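Local coordinates for protein MFP2b (Ascaris suum, PDB 2BJR) that enhances polymerisation of the major sperm protein MSP, whose assembly drives the amoeboid crawling of nematode sperm, at residues A[191-196]-A[282-287]; A[237-242]-A[305-310]. One frame throughout, in Å; residues are numbered along the deposited sequence.

Both interactions lie in the second of the protein's two cytosolic motility protein regions, with centres about 17 Å apart. Their segments alternate along the chain: 191-196 and 237-242 come first and lie on or lead into strands of one antiparallel sheet, and 282-287 and 305-310 follow, on a strand of a second antiparallel sheet and in a loop between two of its strands. Interaction 1 and interaction 2 thus join the same two sheets at neighbouring places. They also meet directly, Trp195 CH2 lying 3.7 Å from the SE of Met241. Neither pairing can be made from neighbouring sequence, so the contacts hold the two sheets together through the folded shape of the chain.

Interaction 1 (A[191-196]-A[282-287]); sequences TLNEWA and FDYDWK
Asn193 and Tyr284 meet through a short hydrogen bond, Asn193 ND2 donating an N-H to Tyr284 OH at 2.6 Å. The bond is bent, with an N-H...O angle of 132°, and the phenol oxygen lies tilted out of the amide plane. Even so, the amide and ring planes are only 18° from parallel, and ND2 comes in at the ring's edge. Asparagine suits the place because its short side chain carries an N-H across to strand 282-288, while tyrosine reaches out with a hydroxyl that can hold two partners. The second is a water, 2.7 Å from Tyr284 OH, which accepts a hydrogen bond from the backbone N of Glu194 at 2.9 Å and so ties the hydroxyl to the main chain as well.

Phe282 makes the close packing, its large flat ring lying beside the backbone of 191-192 and near the amide of Asn193. With chi1 at 59°, CG sits between its own backbone N and carbonyl carbon, and the ring is aimed at the opposing chain: CE2 comes to 3.7 Å from Thr191 C, while Leu192 O approaches CZ at the ring's edge, 3.8 Å away. Phe282 CD1 in turn lies over the rim of one face of Tyr284, so the two rings lie against each other at their margins. The other side is looser: Leu192 is exposed and its CB leads away, as does the carboxylate of Glu194, and the segments bury just 190 Å² in all.

Strand 282-288 pairs with strand 355-361, whose Arg359 makes a cation-pi contact with Phe282 and hydrogen-bonds Thr191 O. Strand 194-199 instead pairs with 268-274, whose Leu272 touches Tyr284, so the loop leading into one sheet is joined to a strand of the other.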
loop_
_atom_site.group_PDB
_atom_site.type_symbol
_atom_site.label_atom_id
_atom_site.label_comp_id
_atom_site.label_asym_id
_atom_site.label_seq_id
_atom_site.Cartn_x
_atom_site.Cartn_y
_atom_site.Cartn_z
ATOM N N THR A 191 -13.178 -5.273 -0.192
ATOM C CA THR A 191 -12.540 -6.599 -0.181
ATOM C C THR A 191 -11.018 -6.568 -0.232
ATOM O O THR A 191 -10.371 -7.612 -0.170
ATOM C CB THR A 191 -13.080 -7.425 -1.342
ATOM O OG1 THR A 191 -12.910 -6.699 -2.567
ATOM C CG2 THR A 191 -14.577 -7.658 -1.189
ATOM N N LEU A 192 -10.441 -5.376 -0.349
ATOM C CA LEU A 192 -9.000 -5.221 -0.241
ATOM C C LEU A 192 -8.571 -4.896 1.186
ATOM O O LEU A 192 -9.194 -4.119 1.841
ATOM C CB LEU A 192 -8.557 -4.088 -1.143
ATOM C CG LEU A 192 -8.963 -4.323 -2.601
ATOM C CD1 LEU A 192 -8.254 -3.282 -3.463
ATOM C CD2 LEU A 192 -8.656 -5.712 -3.137
ATOM N N ASN A 193 -7.510 -5.507 1.658
ATOM C CA ASN A 193 -6.934 -5.161 2.958
ATOM C C ASN A 193 -6.594 -3.695 2.941
ATOM O O ASN A 193 -6.060 -3.180 1.945
ATOM C CB ASN A 193 -5.656 -5.947 3.207
ATOM C CG ASN A 193 -5.879 -7.446 3.284
ATOM O OD1 ASN A 193 -5.256 -8.217 2.533
ATOM N ND2 ASN A 193 -6.752 -7.871 4.216
ATOM N N GLU A 194 -6.885 -3.027 4.024
ATOM C CA GLU A 194 -6.660 -1.600 4.169
ATOM C C GLU A 194 -5.277 -1.370 4.803
ATOM O O GLU A 194 -5.031 -1.774 5.935
ATOM C CB GLU A 194 -7.760 -0.990 5.031
ATOM C CG GLU A 194 -7.649 0.518 5.183
ATOM C CD GLU A 194 -8.187 1.289 3.997
ATOM O OE1 GLU A 194 -8.699 0.668 3.045
ATOM O OE2 GLU A 194 -8.121 2.534 4.051
ATOM N N TRP A 195 -4.367 -0.744 4.044
ATOM C CA TRP A 195 -3.015 -0.444 4.518
ATOM C C TRP A 195 -2.775 1.057 4.566
ATOM O O TRP A 195 -2.988 1.732 3.573
ATOM C CB TRP A 195 -2.001 -1.080 3.541
ATOM C CG TRP A 195 -1.977 -2.600 3.556
ATOM C CD1 TRP A 195 -2.608 -3.453 2.694
ATOM C CD2 TRP A 195 -1.237 -3.403 4.433
ATOM N NE1 TRP A 195 -2.267 -4.750 2.974
ATOM C CE2 TRP A 195 -1.444 -4.746 4.063
ATOM C CE3 TRP A 195 -0.406 -3.129 5.526
ATOM C CZ2 TRP A 195 -0.844 -5.804 4.728
ATOM C CZ3 TRP A 195 0.146 -4.166 6.182
ATOM C CH2 TRP A 195 -0.059 -5.493 5.778
ATOM N N ALA A 196 -2.321 1.593 5.698
ATOM C CA ALA A 196 -2.175 3.009 5.836
ATOM C C ALA A 196 -0.675 3.349 5.848
ATOM O O ALA A 196 0.132 2.671 6.460
ATOM C CB ALA A 196 -2.843 3.484 7.124
ATOM N N PHE A 282 -14.971 -8.659 4.783
ATOM C CA PHE A 282 -14.229 -9.766 5.366
ATOM C C PHE A 282 -13.914 -9.479 6.836
ATOM O O PHE A 282 -13.911 -8.311 7.258
ATOM C CB PHE A 282 -12.937 -10.002 4.562
ATOM C CG PHE A 282 -12.047 -8.797 4.518
ATOM C CD1 PHE A 282 -11.102 -8.576 5.508
ATOM C CD2 PHE A 282 -12.197 -7.863 3.501
ATOM C CE1 PHE A 282 -10.301 -7.427 5.476
ATOM C CE2 PHE A 282 -11.403 -6.724 3.461
ATOM C CZ PHE A 282 -10.463 -6.514 4.455
ATOM N N ASP A 283 -13.659 -10.534 7.614
ATOM C CA ASP A 283 -13.224 -10.420 8.975
ATOM C C ASP A 283 -11.860 -11.071 9.185
ATOM O O ASP A 283 -11.528 -12.057 8.538
ATOM C CB ASP A 283 -14.237 -11.129 9.920
ATOM C CG ASP A 283 -15.646 -10.557 9.753
ATOM O OD1 ASP A 283 -15.796 -9.331 9.953
ATOM O OD2 ASP A 283 -16.614 -11.231 9.328
ATOM N N TYR A 284 -11.108 -10.561 10.151
ATOM C CA TYR A 284 -9.797 -11.102 10.478
ATOM C C TYR A 284 -9.881 -12.030 11.682
ATOM O O TYR A 284 -10.675 -11.786 12.593
ATOM C CB TYR A 284 -8.820 -9.984 10.872
ATOM C CG TYR A 284 -8.347 -9.122 9.730
ATOM C CD1 TYR A 284 -8.487 -7.756 9.777
ATOM C CD2 TYR A 284 -7.749 -9.683 8.612
ATOM C CE1 TYR A 284 -8.005 -6.923 8.744
ATOM C CE2 TYR A 284 -7.348 -8.878 7.549
ATOM C CZ TYR A 284 -7.451 -7.510 7.626
ATOM O OH TYR A 284 -7.011 -6.729 6.550
ATOM N N ASP A 285 -8.996 -13.014 11.712
ATOM C CA ASP A 285 -8.731 -13.827 12.884
ATOM C C ASP A 285 -7.381 -14.496 12.719
ATOM O O ASP A 285 -6.902 -14.643 11.603
ATOM C CB ASP A 285 -9.776 -14.937 12.951
ATOM C CG ASP A 285 -9.889 -15.560 14.330
ATOM O OD1 ASP A 285 -9.305 -15.054 15.336
ATOM O OD2 ASP A 285 -10.584 -16.585 14.425
ATOM N N TRP A 286 -6.764 -14.906 13.806
ATOM C CA TRP A 286 -5.455 -15.539 13.749
ATOM C C TRP A 286 -5.714 -17.007 13.850
ATOM O O TRP A 286 -6.471 -17.425 14.735
ATOM C CB TRP A 286 -4.542 -15.040 14.860
ATOM C CG TRP A 286 -4.249 -13.575 14.723
ATOM C CD1 TRP A 286 -5.090 -12.526 15.028
ATOM C CD2 TRP A 286 -3.051 -12.997 14.239
ATOM N NE1 TRP A 286 -4.466 -11.331 14.769
ATOM C CE2 TRP A 286 -3.215 -11.585 14.273
ATOM C CE3 TRP A 286 -1.850 -13.516 13.758
ATOM C CZ2 TRP A 286 -2.226 -10.707 13.861
ATOM C CZ3 TRP A 286 -0.871 -12.617 13.339
ATOM C CH2 TRP A 286 -1.063 -11.228 13.433
ATOM N N LYS A 287 -5.163 -17.768 12.915
ATOM C CA LYS A 287 -5.434 -19.216 12.811
ATOM C C LYS A 287 -4.146 -20.012 12.865
ATOM O O LYS A 287 -3.112 -19.534 12.379
ATOM C CB LYS A 287 -6.140 -19.534 11.496
ATOM C CG LYS A 287 -7.475 -18.847 11.287
ATOM C CD LYS A 287 -8.494 -19.350 12.373
ATOM C CE LYS A 287 -9.925 -18.994 12.005
ATOM N NZ LYS A 287 -10.818 -19.069 13.215
HETATM O O HOH W 1 -8.266 -4.360 6.247
#

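Interaction 2 (A[237-242]-A[305-310]); sequences GEPVMG and VDHHKG
This is a loop-on-strand contact, part apolar and part ionic, in which the connection between strands 300-302 and 313-319 lies against the start of strand 238-247, just past the turn of a beta hairpin. The segments bury 347 Å² together, and the character changes from one end to the other.

At the inner end Val305 wedges between two residues on the same side of the strand. Its CG1 lies 3.6 Å from Pro239 CB, and its CG2 3.7 Å from the CE of Met241, which was modelled as selenomethionine. Valine's branch serves both neighbours at once, and the bend at chi2 of Met241 brings its methyl round to the second branch. Proline offers a compact apolar ring, whose CD also rests 3.6 Å from His307 CB.

His307 then marks the change to polar chemistry. Its ring stands with CG anti to the backbone N (chi1 -177°), which carries it out to the strand. Glu238 CG lies over one face, a CH-pi contact 4.0 Å from the ring centroid and 29° off the normal, while the ring of His308 covers part of the opposite face. His307 also opens a type I turn to Gly310, whose N hydrogen-bonds to His307 O and whose backbone angles would press a CB into the carbonyl O of Lys309.

Outermost, the extended side chain of Lys309 crosses to Glu238, NZ meeting OE2 at 2.6 Å on its syn side, though crystal packing may influence the lysine's exact pose. The other oxygen, OE1, accepts the indole N-H of Trp257, so both oxygens are held. The carboxylate's charge is probably largely balanced by the lysine, so any pull toward a protonated His307, whose NE2 is 4.7 Å from OE2, is likely modest.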
loop_
_atom_site.group_PDB
_atom_site.type_symbol
_atom_site.label_atom_id
_atom_site.label_comp_id
_atom_site.label_asym_id
_atom_site.label_seq_id
_atom_site.Cartn_x
_atom_site.Cartn_y
_atom_site.Cartn_z
ATOM N N GLY A 237 12.962 -4.789 -2.843
ATOM C CA GLY A 237 11.781 -5.167 -3.558
ATOM C C GLY A 237 10.997 -6.317 -2.937
ATOM O O GLY A 237 9.975 -6.696 -3.454
ATOM N N GLU A 238 11.445 -6.817 -1.797
ATOM C CA GLU A 238 10.752 -7.917 -1.116
ATOM C C GLU A 238 9.867 -7.413 0.049
ATOM O O GLU A 238 10.333 -6.632 0.888
ATOM C CB GLU A 238 11.745 -8.891 -0.536
ATOM C CG GLU A 238 12.598 -9.565 -1.605
ATOM C CD GLU A 238 13.604 -10.563 -1.075
ATOM O OE1 GLU A 238 13.377 -11.223 -0.027
ATOM O OE2 GLU A 238 14.628 -10.740 -1.793
ATOM N N PRO A 239 8.636 -7.889 0.134
ATOM C CA PRO A 239 7.750 -7.521 1.249
ATOM C C PRO A 239 8.142 -8.191 2.541
ATOM O O PRO A 239 8.485 -9.389 2.564
ATOM C CB PRO A 239 6.387 -7.995 0.768
ATOM C CG PRO A 239 6.674 -9.158 -0.103
ATOM C CD PRO A 239 7.968 -8.836 -0.775
ATOM N N VAL A 240 8.209 -7.406 3.615
ATOM C CA VAL A 240 8.592 -7.873 4.930
ATOM C C VAL A 240 7.493 -7.495 5.923
ATOM O O VAL A 240 7.279 -6.308 6.200
ATOM C CB VAL A 240 9.879 -7.199 5.378
ATOM C CG1 VAL A 240 10.422 -7.804 6.664
ATOM C CG2 VAL A 240 10.900 -7.286 4.247
HETATM N N MSE A 241 6.821 -8.513 6.463
HETATM C CA MSE A 241 5.893 -8.269 7.552
HETATM C C MSE A 241 6.663 -8.251 8.861
HETATM O O MSE A 241 7.633 -8.934 9.071
HETATM C CB MSE A 241 4.769 -9.296 7.645
HETATM C CG MSE A 241 3.906 -9.379 6.477
HETATM SE SE MSE A 241 2.729 -7.885 6.249
HETATM C CE MSE A 241 1.886 -8.600 4.689
ATOM N N GLY A 242 6.250 -7.369 9.734
ATOM C CA GLY A 242 6.857 -7.287 11.003
ATOM C C GLY A 242 5.924 -6.635 11.992
ATOM O O GLY A 242 4.707 -6.672 11.831
ATOM N N VAL A 305 1.058 -10.619 0.941
ATOM C CA VAL A 305 1.577 -9.714 -0.084
ATOM C C VAL A 305 2.498 -10.552 -0.958
ATOM O O VAL A 305 3.382 -11.244 -0.461
ATOM C CB VAL A 305 2.287 -8.512 0.545
ATOM C CG1 VAL A 305 3.061 -7.737 -0.528
ATOM C CG2 VAL A 305 1.263 -7.581 1.208
ATOM N N ASP A 306 2.292 -10.482 -2.269
ATOM C CA ASP A 306 2.885 -11.437 -3.183
ATOM C C ASP A 306 4.190 -10.947 -3.792
ATOM O O ASP A 306 4.386 -9.785 -4.040
ATOM C CB ASP A 306 1.899 -11.802 -4.281
ATOM C CG ASP A 306 0.669 -12.499 -3.759
ATOM O OD1 ASP A 306 0.604 -12.860 -2.555
ATOM O OD2 ASP A 306 -0.287 -12.743 -4.508
ATOM N N HIS A 307 5.096 -11.880 -3.990
ATOM C CA HIS A 307 6.400 -11.612 -4.541
ATOM C C HIS A 307 6.902 -12.892 -5.210
ATOM O O HIS A 307 6.529 -14.015 -4.825
ATOM C CB HIS A 307 7.355 -11.178 -3.432
ATOM C CG HIS A 307 8.710 -10.812 -3.921
ATOM N ND1 HIS A 307 9.036 -9.542 -4.362
ATOM C CD2 HIS A 307 9.823 -11.556 -4.066
ATOM C CE1 HIS A 307 10.301 -9.526 -4.733
ATOM N NE2 HIS A 307 10.801 -10.735 -4.580
ATOM N N HIS A 308 7.785 -12.759 -6.192
ATOM C CA HIS A 308 8.211 -13.959 -6.933
ATOM C C HIS A 308 9.022 -14.927 -6.090
ATOM O O HIS A 308 9.074 -16.107 -6.380
ATOM C CB HIS A 308 8.946 -13.589 -8.235
ATOM C CG HIS A 308 10.249 -12.896 -8.015
ATOM N ND1 HIS A 308 10.383 -11.532 -8.115
ATOM C CD2 HIS A 308 11.472 -13.371 -7.685
ATOM C CE1 HIS A 308 11.635 -11.194 -7.868
ATOM N NE2 HIS A 308 12.317 -12.291 -7.606
ATOM N N LYS A 309 9.679 -14.457 -5.049
ATOM C CA LYS A 309 10.417 -15.342 -4.126
ATOM C C LYS A 309 9.546 -16.016 -3.044
ATOM O O LYS A 309 10.064 -16.742 -2.216
ATOM C CB LYS A 309 11.511 -14.583 -3.406
ATOM C CG LYS A 309 12.706 -14.144 -4.280
ATOM C CD LYS A 309 13.937 -14.081 -3.364
ATOM C CE LYS A 309 14.971 -13.082 -3.782
ATOM N NZ LYS A 309 15.961 -12.869 -2.632
ATOM N N GLY A 310 8.252 -15.754 -3.020
ATOM C CA GLY A 310 7.405 -16.264 -1.957
ATOM C C GLY A 310 6.456 -15.181 -1.466
ATOM O O GLY A 310 6.866 -14.034 -1.302
#